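Local coordinates for protein PipY (Synechococcus elongatus, PDB 5NM8) that binds pyridoxal 5'-phosphate and is probably involved in keeping the cellular supply of this cofactor in balance, at residues L21-K26 with T213-P218. Sequence-based numbering, arbitrary orientation.
Sequences LIAVSK and TQLFGP. With PLP (pyridoxal-5'-phosphate), chain C.
Phe216 and Leu215, on the short helix 213-216, pack against the outer side of strand 20-24, and Ala23 receives both. Its CB lies 4.0 Å from Leu215 CD1 and equally far from Phe216 CE2; a methyl is small enough to let the two larger side chains come this close. Leu215 CD1 also meets Leu21 CD2 tip to tip at 4.1 Å. With CG anti to its carbonyl carbon (chi1 -66°), the Phe216 ring reaches the strand end obliquely, CD2 3.4 Å from Val24 O and CE2 4.0 Å from Ser25 CA. Replacing Phe216 with alanine is likely to open a gap against Ala23 and Ser25, leaving Leu215 as the helix's main apolar contact with this strand.

No hydrogen bond joins the segments directly; the cofactor links them. Thr213 suits its place because N (2.9 Å) and OG1 (2.7 Å) both reach PLP O3P. Lys26 NZ is joined to PLP C4A at 1.3 Å, the internal aldimine, and beta-branched Val24 sets CG1 against C5A and CG2 against C6. Unlike the buried Leu21-Ala23-Leu215 patch, Pro218 is exposed and poorly ordered. Gly217 ends the helix at positive phi, where a CB would clash with Pro218 CD.

Strand 20-24 lies between strands 43-46 and 208-211 of the TIM-type barrel, Ser25 OG is hydrogen-bonded to Glu46 OE2, and helix 4-14 covers the apolar cluster through Leu11 and Ile4.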
loop_
_atom_site.group_PDB
_atom_site.type_symbol
_atom_site.label_atom_id
_atom_site.label_comp_id
_atom_site.label_asym_id
_atom_site.label_seq_id
_atom_site.Cartn_x
_atom_site.Cartn_y
_atom_site.Cartn_z
ATOM N N LEU A 21 8.589 5.941 -2.742
ATOM C CA LEU A 21 7.601 6.071 -3.760
ATOM C C LEU A 21 7.208 4.690 -4.271
ATOM O O LEU A 21 8.098 3.885 -4.609
ATOM C CB LEU A 21 8.201 6.857 -4.902
ATOM C CG LEU A 21 7.440 6.819 -6.216
ATOM C CD1 LEU A 21 6.089 7.453 -5.978
ATOM C CD2 LEU A 21 8.242 7.564 -7.243
ATOM N N ILE A 22 5.909 4.410 -4.354
ATOM C CA ILE A 22 5.396 3.226 -5.086
ATOM C C ILE A 22 4.856 3.748 -6.420
ATOM O O ILE A 22 3.956 4.614 -6.445
ATOM C CB ILE A 22 4.258 2.451 -4.325
ATOM C CG1 ILE A 22 4.768 1.864 -3.008
ATOM C CG2 ILE A 22 3.664 1.348 -5.230
ATOM C CD1 ILE A 22 3.738 1.453 -1.989
ATOM N N ALA A 23 5.383 3.245 -7.520
ATOM C CA ALA A 23 4.933 3.616 -8.826
ATOM C C ALA A 23 3.704 2.749 -9.189
ATOM O O ALA A 23 3.788 1.535 -9.331
ATOM C CB ALA A 23 6.079 3.458 -9.850
ATOM N N VAL A 24 2.538 3.354 -9.302
ATOM C CA VAL A 24 1.317 2.592 -9.407
ATOM C C VAL A 24 1.082 2.350 -10.889
ATOM O O VAL A 24 0.659 3.263 -11.620
ATOM C CB VAL A 24 0.136 3.342 -8.742
ATOM C CG1 VAL A 24 -1.174 2.610 -8.998
ATOM C CG2 VAL A 24 0.378 3.438 -7.259
ATOM N N SER A 25 1.394 1.136 -11.344
ATOM C CA SER A 25 1.332 0.747 -12.754
ATOM C C SER A 25 0.013 0.131 -13.226
ATOM O O SER A 25 -0.117 -0.271 -14.399
ATOM C CB SER A 25 2.507 -0.208 -13.085
ATOM O OG SER A 25 2.703 -1.127 -12.032
ATOM N N LYS A 26 -0.993 0.086 -12.378
ATOM C CA LYS A 26 -2.288 -0.405 -12.797
ATOM C C LYS A 26 -2.734 0.362 -14.059
ATOM O O LYS A 26 -2.519 1.566 -14.138
ATOM C CB LYS A 26 -3.326 -0.283 -11.669
ATOM C CG LYS A 26 -4.088 1.033 -11.689
ATOM C CD LYS A 26 -5.083 1.239 -10.553
ATOM C CE LYS A 26 -4.576 2.329 -9.635
ATOM N NZ LYS A 26 -5.684 3.084 -9.054
ATOM N N THR A 213 -0.876 8.229 -12.071
ATOM C CA THR A 213 -1.076 9.181 -13.167
ATOM C C THR A 213 0.027 10.227 -13.325
ATOM O O THR A 213 0.541 10.438 -14.428
ATOM C CB THR A 213 -2.429 9.857 -12.974
ATOM O OG1 THR A 213 -3.430 8.824 -12.860
ATOM C CG2 THR A 213 -2.741 10.782 -14.124
ATOM N N GLN A 214 0.446 10.850 -12.238
ATOM C CA GLN A 214 1.533 11.846 -12.384
ATOM C C GLN A 214 2.823 11.269 -12.990
ATOM O O GLN A 214 3.587 12.016 -13.612
ATOM C CB GLN A 214 1.848 12.522 -11.069
ATOM C CG GLN A 214 2.936 13.586 -11.139
ATOM C CD GLN A 214 3.303 14.120 -9.767
ATOM O OE1 GLN A 214 2.433 14.407 -8.933
ATOM N NE2 GLN A 214 4.602 14.268 -9.529
ATOM N N LEU A 215 3.073 9.954 -12.841
ATOM C CA LEU A 215 4.263 9.329 -13.417
ATOM C C LEU A 215 4.035 8.749 -14.767
ATOM O O LEU A 215 4.888 8.887 -15.651
ATOM C CB LEU A 215 4.762 8.146 -12.565
ATOM C CG LEU A 215 5.252 8.564 -11.216
ATOM C CD1 LEU A 215 5.718 7.354 -10.408
ATOM C CD2 LEU A 215 6.344 9.635 -11.325
ATOM N N PHE A 216 2.935 8.023 -14.912
ATOM C CA PHE A 216 2.693 7.269 -16.126
ATOM C C PHE A 216 1.775 8.013 -17.080
ATOM O O PHE A 216 1.590 7.576 -18.190
ATOM C CB PHE A 216 2.129 5.894 -15.798
ATOM C CG PHE A 216 3.100 5.027 -15.073
ATOM C CD1 PHE A 216 4.263 4.602 -15.703
ATOM C CD2 PHE A 216 2.877 4.642 -13.765
ATOM C CE1 PHE A 216 5.166 3.797 -15.021
ATOM C CE2 PHE A 216 3.766 3.869 -13.089
ATOM C CZ PHE A 216 4.917 3.431 -13.717
ATOM N N GLY A 217 1.220 9.141 -16.655
ATOM C CA GLY A 217 0.177 9.785 -17.426
ATOM C C GLY A 217 -1.102 8.968 -17.412
ATOM O O GLY A 217 -1.208 7.972 -16.681
ATOM N N PRO A 218 -2.096 9.393 -18.212
ATOM C CA PRO A 218 -3.388 8.706 -18.203
ATOM C C PRO A 218 -3.391 7.363 -18.991
ATOM O O PRO A 218 -2.514 7.119 -19.836
ATOM C CB PRO A 218 -4.349 9.755 -18.817
ATOM C CG PRO A 218 -3.550 11.032 -18.934
ATOM C CD PRO A 218 -2.131 10.592 -19.076
HETATM N N1 PLP C . -3.389 3.899 -4.658
HETATM C C2 PLP C . -4.523 3.178 -4.819
HETATM C C2A PLP C . -5.081 2.320 -3.715
HETATM C C3 PLP C . -5.245 3.245 -6.099
HETATM O O3 PLP C . -6.391 2.550 -6.283
HETATM C C4 PLP C . -4.688 4.085 -7.181
HETATM C C4A PLP C . -5.401 4.177 -8.482
HETATM C C5 PLP C . -3.433 4.826 -6.879
HETATM C C6 PLP C . -2.857 4.673 -5.626
HETATM C C5A PLP C . -2.816 5.730 -7.918
HETATM O O4P PLP C . -3.710 6.845 -8.120
HETATM P P PLP C . -3.224 8.126 -8.985
HETATM O O1P PLP C . -1.871 8.471 -8.386
HETATM O O2P PLP C . -4.298 9.130 -8.743
HETATM O O3P PLP C . -3.161 7.665 -10.442
#